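PDB 6GNE: probable starch synthase 4, chloroplastic/amyloplastic from Arabidopsis thaliana, which is probably a plastid starch synthase, a glycosyltransferase of the GT-B fold that binds ADP. Local coordinates for residues Leu335-Ser346 against His366-Asp376. Sequence-based numbering, arbitrary orientation.
Sequences LELGGQFVLLGS and HDHVRLLLKYD. With ADP (adenosine-5'-diphosphate), chain F.
CD1 of Leu335 approaches the His366 ring obliquely, reaching CE1 at 3.7 Å, and next to it Gln340 runs obliquely past His368, its amide plane turned 60° from the imidazole; the amide is held from elsewhere, OE1 by Arg297 and NE2 by Ser303. The His366 ring has the backbone N of Val369 at its edge. The backbone O of His366, lying close to the guanidinium plane, accepts from NH1 and NH2 of Arg370, which grip it end-on; NH2 also donates to Leu300 O. At the far end, Tyr375 lays one ring face on the adenine of ADP, with ADP C2 3.5 Å above the ring plane and offset toward the rim, while Leu344 comes to the base through CG and CD2. Two bonds then fix the rotation of the base, N6 donating to Lys374 O and N1 accepting from Asp376 N at 3.1 Å.

Between these ends the strands 340-346 and 369-372 run parallel, axes 4.7 Å apart and 10° askew. Five backbone bonds knit them, from Phe341 N to His368 O (2.8 Å) through to Gly345 N to Leu372 O (3.2 Å). On one face Leu343 CB and CD2 both meet Leu371 CG; on the other, CG of Leu344 lies anti to the backbone N (chi1 177°), and its CD1 packs 3.9 Å from Leu372 CB. Helix 377-386 covers Leu344 and Leu372, and Asp376 caps that helix through OD1 to Leu379 N.

Helix 350-362 connects the two strands as a beta-alpha-beta crossover at one edge of a six-stranded parallel sheet ordered 3-2-1-4-5-6, the Rossmann-like topology of a GT-B domain, with ADP bound at the C-terminal ends of these strands.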
ATOM      1  N   LEU A 335      -8.442   9.631 -25.821  1.00 36.12           N
ATOM      2  CA  LEU A 335      -8.415  10.703 -26.772  1.00 38.85           C
ATOM      3  C   LEU A 335      -9.250  10.369 -28.044  1.00 40.54           C
ATOM      4  O   LEU A 335     -10.047  11.187 -28.500  1.00 43.68           O
ATOM      5  CB  LEU A 335      -6.967  10.982 -27.141  1.00 40.34           C
ATOM      6  CG  LEU A 335      -6.689  12.113 -28.110  1.00 42.87           C
ATOM      7  CD1 LEU A 335      -7.170  13.418 -27.511  1.00 44.23           C
ATOM      8  CD2 LEU A 335      -5.232  12.191 -28.422  1.00 44.15           C
ATOM      9  N   GLU A 336      -9.083   9.171 -28.592  1.00 39.56           N
ATOM     10  CA  GLU A 336      -9.826   8.750 -29.773  1.00 40.46           C
ATOM     11  C   GLU A 336     -11.349   8.789 -29.543  1.00 39.53           C
ATOM     12  O   GLU A 336     -12.108   9.183 -30.426  1.00 40.13           O
ATOM     13  CB  GLU A 336      -9.383   7.338 -30.185  1.00 40.62           C
ATOM     14  CG  GLU A 336     -10.013   6.832 -31.473  1.00 42.15           C
ATOM     15  CD  GLU A 336      -9.439   5.508 -31.932  1.00 42.83           C
ATOM     16  OE1 GLU A 336      -8.713   4.828 -31.161  1.00 42.19           O
ATOM     17  OE2 GLU A 336      -9.771   5.108 -33.056  1.00 44.31           O
ATOM     18  N   LEU A 337     -11.755   8.403 -28.335  1.00 37.86           N
ATOM     19  CA  LEU A 337     -13.159   8.339 -27.954  1.00 37.82           C
ATOM     20  C   LEU A 337     -13.752   9.703 -27.554  1.00 38.26           C
ATOM     21  O   LEU A 337     -14.936   9.763 -27.202  1.00 38.34           O
ATOM     22  CB  LEU A 337     -13.363   7.325 -26.815  1.00 36.84           C
ATOM     23  CG  LEU A 337     -13.824   5.893 -27.151  1.00 37.40           C
ATOM     24  CD1 LEU A 337     -13.088   5.301 -28.319  1.00 38.62           C
ATOM     25  CD2 LEU A 337     -13.638   4.989 -25.940  1.00 36.08           C
ATOM     26  N   GLY A 338     -12.946  10.778 -27.601  1.00 38.44           N
ATOM     27  CA  GLY A 338     -13.401  12.128 -27.318  1.00 38.75           C
ATOM     28  C   GLY A 338     -13.384  12.520 -25.849  1.00 37.66           C
ATOM     29  O   GLY A 338     -14.172  13.364 -25.440  1.00 38.02           O
ATOM     30  N   GLY A 339     -12.509  11.893 -25.056  1.00 36.04           N
ATOM     31  CA  GLY A 339     -12.314  12.249 -23.655  1.00 34.31           C
ATOM     32  C   GLY A 339     -10.982  12.927 -23.463  1.00 33.94           C
ATOM     33  O   GLY A 339     -10.224  13.090 -24.414  1.00 34.58           O
ATOM     34  N   GLN A 340     -10.715  13.328 -22.228  1.00 34.08           N
ATOM     35  CA  GLN A 340      -9.429  13.864 -21.789  1.00 34.36           C
ATOM     36  C   GLN A 340      -8.778  12.904 -20.809  1.00 32.85           C
ATOM     37  O   GLN A 340      -9.444  12.062 -20.218  1.00 32.29           O
ATOM     38  CB  GLN A 340      -9.631  15.215 -21.116  1.00 36.23           C
ATOM     39  CG  GLN A 340     -10.367  16.247 -21.977  1.00 38.43           C
ATOM     40  CD  GLN A 340     -10.623  17.561 -21.262  1.00 40.13           C
ATOM     41  OE1 GLN A 340     -11.073  17.572 -20.129  1.00 41.19           O
ATOM     42  NE2 GLN A 340     -10.353  18.672 -21.936  1.00 41.59           N
ATOM     43  N   PHE A 341      -7.467  13.015 -20.655  1.00 32.73           N
ATOM     44  CA  PHE A 341      -6.684  12.096 -19.840  1.00 31.42           C
ATOM     45  C   PHE A 341      -5.588  12.838 -19.033  1.00 33.15           C
ATOM     46  O   PHE A 341      -4.777  13.582 -19.601  1.00 34.61           O
ATOM     47  CB  PHE A 341      -6.029  11.060 -20.745  1.00 30.96           C
ATOM     48  CG  PHE A 341      -5.578   9.827 -20.033  1.00 29.31           C
ATOM     49  CD1 PHE A 341      -4.420   9.812 -19.277  1.00 29.17           C
ATOM     50  CD2 PHE A 341      -6.335   8.687 -20.096  1.00 28.98           C
ATOM     51  CE1 PHE A 341      -4.019   8.682 -18.597  1.00 28.59           C
ATOM     52  CE2 PHE A 341      -5.949   7.533 -19.410  1.00 28.30           C
ATOM     53  CZ  PHE A 341      -4.799   7.532 -18.654  1.00 28.13           C
ATOM     54  N   VAL A 342      -5.550  12.583 -17.729  1.00 32.87           N
ATOM     55  CA  VAL A 342      -4.533  13.100 -16.835  1.00 33.98           C
ATOM     56  C   VAL A 342      -3.827  11.943 -16.145  1.00 33.15           C
ATOM     57  O   VAL A 342      -4.466  11.194 -15.425  1.00 32.49           O
ATOM     58  CB  VAL A 342      -5.134  14.006 -15.742  1.00 34.34           C
ATOM     59  CG1 VAL A 342      -4.056  14.489 -14.805  1.00 34.68           C
ATOM     60  CG2 VAL A 342      -5.726  15.238 -16.388  1.00 36.96           C
ATOM     61  N   LEU A 343      -2.521  11.822 -16.367  1.00 33.27           N
ATOM     62  CA  LEU A 343      -1.709  10.806 -15.722  1.00 32.80           C
ATOM     63  C   LEU A 343      -0.827  11.485 -14.683  1.00 33.69           C
ATOM     64  O   LEU A 343      -0.149  12.485 -14.970  1.00 35.05           O
ATOM     65  CB  LEU A 343      -0.821  10.056 -16.717  1.00 33.27           C
ATOM     66  CG  LEU A 343       0.179   9.037 -16.171  1.00 33.25           C
ATOM     67  CD1 LEU A 343      -0.535   7.907 -15.435  1.00 33.06           C
ATOM     68  CD2 LEU A 343       0.980   8.431 -17.285  1.00 34.12           C
ATOM     69  N   LEU A 344      -0.834  10.924 -13.483  1.00 33.78           N
ATOM     70  CA  LEU A 344       0.138  11.263 -12.465  1.00 35.65           C
ATOM     71  C   LEU A 344       0.846   9.976 -12.070  1.00 35.06           C
ATOM     72  O   LEU A 344       0.247   9.097 -11.492  1.00 33.36           O
ATOM     73  CB  LEU A 344      -0.561  11.885 -11.265  1.00 36.25           C
ATOM     74  CG  LEU A 344       0.303  12.234 -10.064  1.00 36.14           C
ATOM     75  CD1 LEU A 344       1.397  13.180 -10.493  1.00 37.01           C
ATOM     76  CD2 LEU A 344      -0.604  12.871  -9.011  1.00 36.15           C
ATOM     77  N   GLY A 345       2.117   9.857 -12.417  1.00 36.62           N
ATOM     78  CA  GLY A 345       2.865   8.660 -12.052  1.00 36.52           C
ATOM     79  C   GLY A 345       4.328   8.795 -12.372  1.00 37.13           C
ATOM     80  O   GLY A 345       4.691   9.552 -13.267  1.00 36.27           O
ATOM     81  N   SER A 346       5.174   8.079 -11.642  1.00 38.15           N
ATOM     82  CA  SER A 346       6.544   7.903 -12.105  1.00 40.36           C
ATOM     83  C   SER A 346       7.039   6.493 -11.918  1.00 38.54           C
ATOM     84  O   SER A 346       6.453   5.723 -11.188  1.00 37.89           O
ATOM     85  CB  SER A 346       7.512   8.941 -11.505  1.00 42.19           C
ATOM     86  OG  SER A 346       7.547   8.801 -10.125  1.00 42.50           O
ATOM     87  N   HIS A 366      -1.237  20.124 -25.074  1.00 58.26           N
ATOM     88  CA  HIS A 366      -2.442  19.625 -25.732  1.00 55.66           C
ATOM     89  C   HIS A 366      -3.660  20.000 -24.894  1.00 53.34           C
ATOM     90  O   HIS A 366      -3.600  20.065 -23.653  1.00 51.00           O
ATOM     91  CB  HIS A 366      -2.403  18.090 -25.884  1.00 54.03           C
ATOM     92  CG  HIS A 366      -3.343  17.555 -26.919  1.00 53.40           C
ATOM     93  ND1 HIS A 366      -4.512  16.907 -26.594  1.00 51.22           N
ATOM     94  CD2 HIS A 366      -3.291  17.579 -28.272  1.00 54.50           C
ATOM     95  CE1 HIS A 366      -5.140  16.548 -27.698  1.00 51.84           C
ATOM     96  NE2 HIS A 366      -4.410  16.926 -28.732  1.00 54.13           N
ATOM     97  N   ASP A 367      -4.768  20.221 -25.578  1.00 52.29           N
ATOM     98  CA  ASP A 367      -6.004  20.580 -24.911  1.00 51.84           C
ATOM     99  C   ASP A 367      -6.623  19.483 -24.030  1.00 49.07           C
ATOM    100  O   ASP A 367      -7.387  19.806 -23.128  1.00 48.57           O
ATOM    101  CB  ASP A 367      -7.059  20.999 -25.939  1.00 53.65           C
ATOM    102  CG  ASP A 367      -6.813  22.339 -26.546  1.00 56.25           C
ATOM    103  OD1 ASP A 367      -5.827  23.027 -26.205  1.00 57.62           O
ATOM    104  OD2 ASP A 367      -7.640  22.673 -27.413  1.00 58.33           O
ATOM    105  N   HIS A 368      -6.327  18.211 -24.310  1.00 47.06           N
ATOM    106  CA  HIS A 368      -7.047  17.081 -23.720  1.00 44.38           C
ATOM    107  C   HIS A 368      -6.168  16.032 -23.005  1.00 41.57           C
ATOM    108  O   HIS A 368      -6.703  15.168 -22.348  1.00 39.00           O
ATOM    109  CB  HIS A 368      -7.903  16.405 -24.809  1.00 44.44           C
ATOM    110  CG  HIS A 368      -8.770  17.360 -25.566  1.00 46.43           C
ATOM    111  ND1 HIS A 368     -10.073  17.640 -25.215  1.00 46.88           N
ATOM    112  CD2 HIS A 368      -8.503  18.132 -26.651  1.00 47.72           C
ATOM    113  CE1 HIS A 368     -10.572  18.536 -26.053  1.00 47.16           C
ATOM    114  NE2 HIS A 368      -9.638  18.847 -26.932  1.00 47.96           N
ATOM    115  N   VAL A 369      -4.846  16.094 -23.121  1.00 41.95           N
ATOM    116  CA  VAL A 369      -3.975  15.112 -22.477  1.00 41.10           C
ATOM    117  C   VAL A 369      -2.821  15.784 -21.754  1.00 41.29           C
ATOM    118  O   VAL A 369      -2.101  16.563 -22.355  1.00 41.68           O
ATOM    119  CB  VAL A 369      -3.432  14.104 -23.510  1.00 41.79           C
ATOM    120  CG1 VAL A 369      -2.499  13.098 -22.855  1.00 41.08           C
ATOM    121  CG2 VAL A 369      -4.599  13.342 -24.118  1.00 42.43           C
ATOM    122  N   ARG A 370      -2.645  15.470 -20.467  1.00 41.06           N
ATOM    123  CA  ARG A 370      -1.472  15.933 -19.718  1.00 41.71           C
ATOM    124  C   ARG A 370      -0.910  14.818 -18.882  1.00 39.04           C
ATOM    125  O   ARG A 370      -1.650  14.095 -18.247  1.00 36.54           O
ATOM    126  CB  ARG A 370      -1.802  17.137 -18.840  1.00 44.06           C
ATOM    127  CG  ARG A 370      -0.564  17.882 -18.335  1.00 46.66           C
ATOM    128  CD  ARG A 370       0.084  18.834 -19.346  1.00 49.62           C
ATOM    129  NE  ARG A 370      -0.800  19.935 -19.725  1.00 51.89           N
ATOM    130  CZ  ARG A 370      -1.454  20.055 -20.898  1.00 56.76           C
ATOM    131  NH1 ARG A 370      -1.349  19.121 -21.852  1.00 58.48           N
ATOM    132  NH2 ARG A 370      -2.265  21.113 -21.134  1.00 57.95           N
ATOM    133  N   LEU A 371       0.412  14.679 -18.914  1.00 40.03           N
ATOM    134  CA  LEU A 371       1.139  13.647 -18.174  1.00 40.01           C
ATOM    135  C   LEU A 371       2.022  14.341 -17.169  1.00 40.34           C
ATOM    136  O   LEU A 371       2.780  15.229 -17.528  1.00 40.97           O
ATOM    137  CB  LEU A 371       2.009  12.819 -19.125  1.00 41.50           C
ATOM    138  CG  LEU A 371       1.308  11.642 -19.787  1.00 41.45           C
ATOM    139  CD1 LEU A 371       0.145  12.102 -20.628  1.00 42.49           C
ATOM    140  CD2 LEU A 371       2.278  10.864 -20.655  1.00 42.93           C
ATOM    141  N   LEU A 372       1.918  13.923 -15.913  1.00 39.40           N
ATOM    142  CA  LEU A 372       2.665  14.546 -14.818  1.00 39.43           C
ATOM    143  C   LEU A 372       3.581  13.469 -14.213  1.00 38.59           C
ATOM    144  O   LEU A 372       3.180  12.682 -13.363  1.00 35.84           O
ATOM    145  CB  LEU A 372       1.678  15.120 -13.809  1.00 39.21           C
ATOM    146  CG  LEU A 372       0.843  16.257 -14.417  1.00 40.15           C
ATOM    147  CD1 LEU A 372      -0.465  16.437 -13.642  1.00 40.49           C
ATOM    148  CD2 LEU A 372       1.631  17.562 -14.508  1.00 41.29           C
ATOM    149  N   LEU A 373       4.795  13.400 -14.742  1.00 40.03           N
ATOM    150  CA  LEU A 373       5.701  12.302 -14.442  1.00 40.24           C
ATOM    151  C   LEU A 373       6.477  12.560 -13.167  1.00 40.30           C
ATOM    152  O   LEU A 373       7.633  12.952 -13.205  1.00 43.28           O
ATOM    153  CB  LEU A 373       6.619  12.026 -15.630  1.00 41.75           C
ATOM    154  CG  LEU A 373       5.852  11.685 -16.927  1.00 41.44           C
ATOM    155  CD1 LEU A 373       6.845  11.287 -18.029  1.00 42.77           C
ATOM    156  CD2 LEU A 373       4.777  10.626 -16.729  1.00 39.08           C
ATOM    157  N   LYS A 374       5.799  12.369 -12.043  1.00 38.66           N
ATOM    158  CA  LYS A 374       6.333  12.670 -10.720  1.00 39.50           C
ATOM    159  C   LYS A 374       5.406  12.137  -9.610  1.00 37.69           C
ATOM    160  O   LYS A 374       4.262  11.816  -9.867  1.00 36.23           O
ATOM    161  CB  LYS A 374       6.506  14.191 -10.534  1.00 41.42           C
ATOM    162  CG  LYS A 374       5.186  14.967 -10.596  1.00 41.57           C
ATOM    163  CD  LYS A 374       5.386  16.468 -10.656  1.00 43.19           C
ATOM    164  CE  LYS A 374       4.068  17.158 -10.372  1.00 42.69           C
ATOM    165  NZ  LYS A 374       4.232  18.620 -10.432  1.00 44.37           N
ATOM    166  N   TYR A 375       5.942  12.036  -8.393  1.00 38.36           N
ATOM    167  CA  TYR A 375       5.171  11.771  -7.180  1.00 38.26           C
ATOM    168  C   TYR A 375       4.675  13.124  -6.690  1.00 38.97           C
ATOM    169  O   TYR A 375       5.478  13.999  -6.526  1.00 40.18           O
ATOM    170  CB  TYR A 375       6.032  11.083  -6.086  1.00 38.65           C
ATOM    171  CG  TYR A 375       5.173  10.668  -4.938  1.00 39.14           C
ATOM    172  CD1 TYR A 375       4.430   9.479  -5.005  1.00 38.62           C
ATOM    173  CD2 TYR A 375       4.990  11.512  -3.816  1.00 40.48           C
ATOM    174  CE1 TYR A 375       3.558   9.102  -3.986  1.00 38.15           C
ATOM    175  CE2 TYR A 375       4.108  11.155  -2.807  1.00 40.93           C
ATOM    176  CZ  TYR A 375       3.399   9.937  -2.898  1.00 40.43           C
ATOM    177  OH  TYR A 375       2.522   9.561  -1.894  1.00 42.08           O
ATOM    178  N   ASP A 376       3.371  13.316  -6.513  1.00 39.28           N
ATOM    179  CA  ASP A 376       2.845  14.570  -5.951  1.00 40.91           C
ATOM    180  C   ASP A 376       1.526  14.332  -5.200  1.00 42.26           C
ATOM    181  O   ASP A 376       0.482  14.060  -5.803  1.00 39.80           O
ATOM    182  CB  ASP A 376       2.651  15.605  -7.064  1.00 41.88           C
ATOM    183  CG  ASP A 376       2.297  16.996  -6.547  1.00 42.53           C
ATOM    184  OD1 ASP A 376       1.587  17.144  -5.541  1.00 41.37           O
ATOM    185  OD2 ASP A 376       2.692  17.976  -7.199  1.00 45.64           O
TER
HETATM  186  PB  ADP F 601       0.885   0.349  -4.705  1.00 27.46           P
HETATM  187  O1B ADP F 601       0.989  -0.020  -3.255  1.00 28.85           O
HETATM  188  O2B ADP F 601       1.566   1.619  -5.125  1.00 27.40           O
HETATM  189  O3B ADP F 601       1.290  -0.809  -5.588  1.00 28.09           O
HETATM  190  PA  ADP F 601      -1.814   1.017  -3.936  1.00 28.50           P
HETATM  191  O1A ADP F 601      -3.043   1.303  -4.749  1.00 29.64           O
HETATM  192  O2A ADP F 601      -1.987  -0.031  -2.868  1.00 30.69           O
HETATM  193  O3A ADP F 601      -0.672   0.623  -5.001  1.00 27.33           O
HETATM  194  O5' ADP F 601      -1.265   2.344  -3.218  1.00 28.95           O
HETATM  195  C5' ADP F 601      -0.920   3.521  -3.951  1.00 29.36           C
HETATM  196  C4' ADP F 601      -0.926   4.812  -3.112  1.00 28.85           C
HETATM  197  O4' ADP F 601       0.111   5.693  -3.570  1.00 28.56           O
HETATM  198  C3' ADP F 601      -2.196   5.623  -3.267  1.00 28.13           C
HETATM  199  O3' ADP F 601      -2.375   6.409  -2.100  1.00 27.88           O
HETATM  200  C2' ADP F 601      -1.893   6.539  -4.424  1.00 27.70           C
HETATM  201  O2' ADP F 601      -2.686   7.713  -4.421  1.00 28.75           O
HETATM  202  C1' ADP F 601      -0.453   6.864  -4.159  1.00 28.36           C
HETATM  203  N9  ADP F 601       0.323   7.186  -5.377  1.00 29.82           N
HETATM  204  C8  ADP F 601       0.811   6.326  -6.279  1.00 29.22           C
HETATM  205  N7  ADP F 601       1.512   6.984  -7.230  1.00 29.29           N
HETATM  206  C5  ADP F 601       1.481   8.294  -6.937  1.00 29.69           C
HETATM  207  C6  ADP F 601       2.015   9.558  -7.533  1.00 29.92           C
HETATM  208  N6  ADP F 601       2.737   9.521  -8.681  1.00 28.33           N
HETATM  209  N1  ADP F 601       1.738  10.724  -6.882  1.00 29.74           N
HETATM  210  C2  ADP F 601       0.994  10.736  -5.746  1.00 30.03           C
HETATM  211  N3  ADP F 601       0.486   9.633  -5.175  1.00 29.05           N
HETATM  212  C4  ADP F 601       0.690   8.414  -5.714  1.00 29.65           C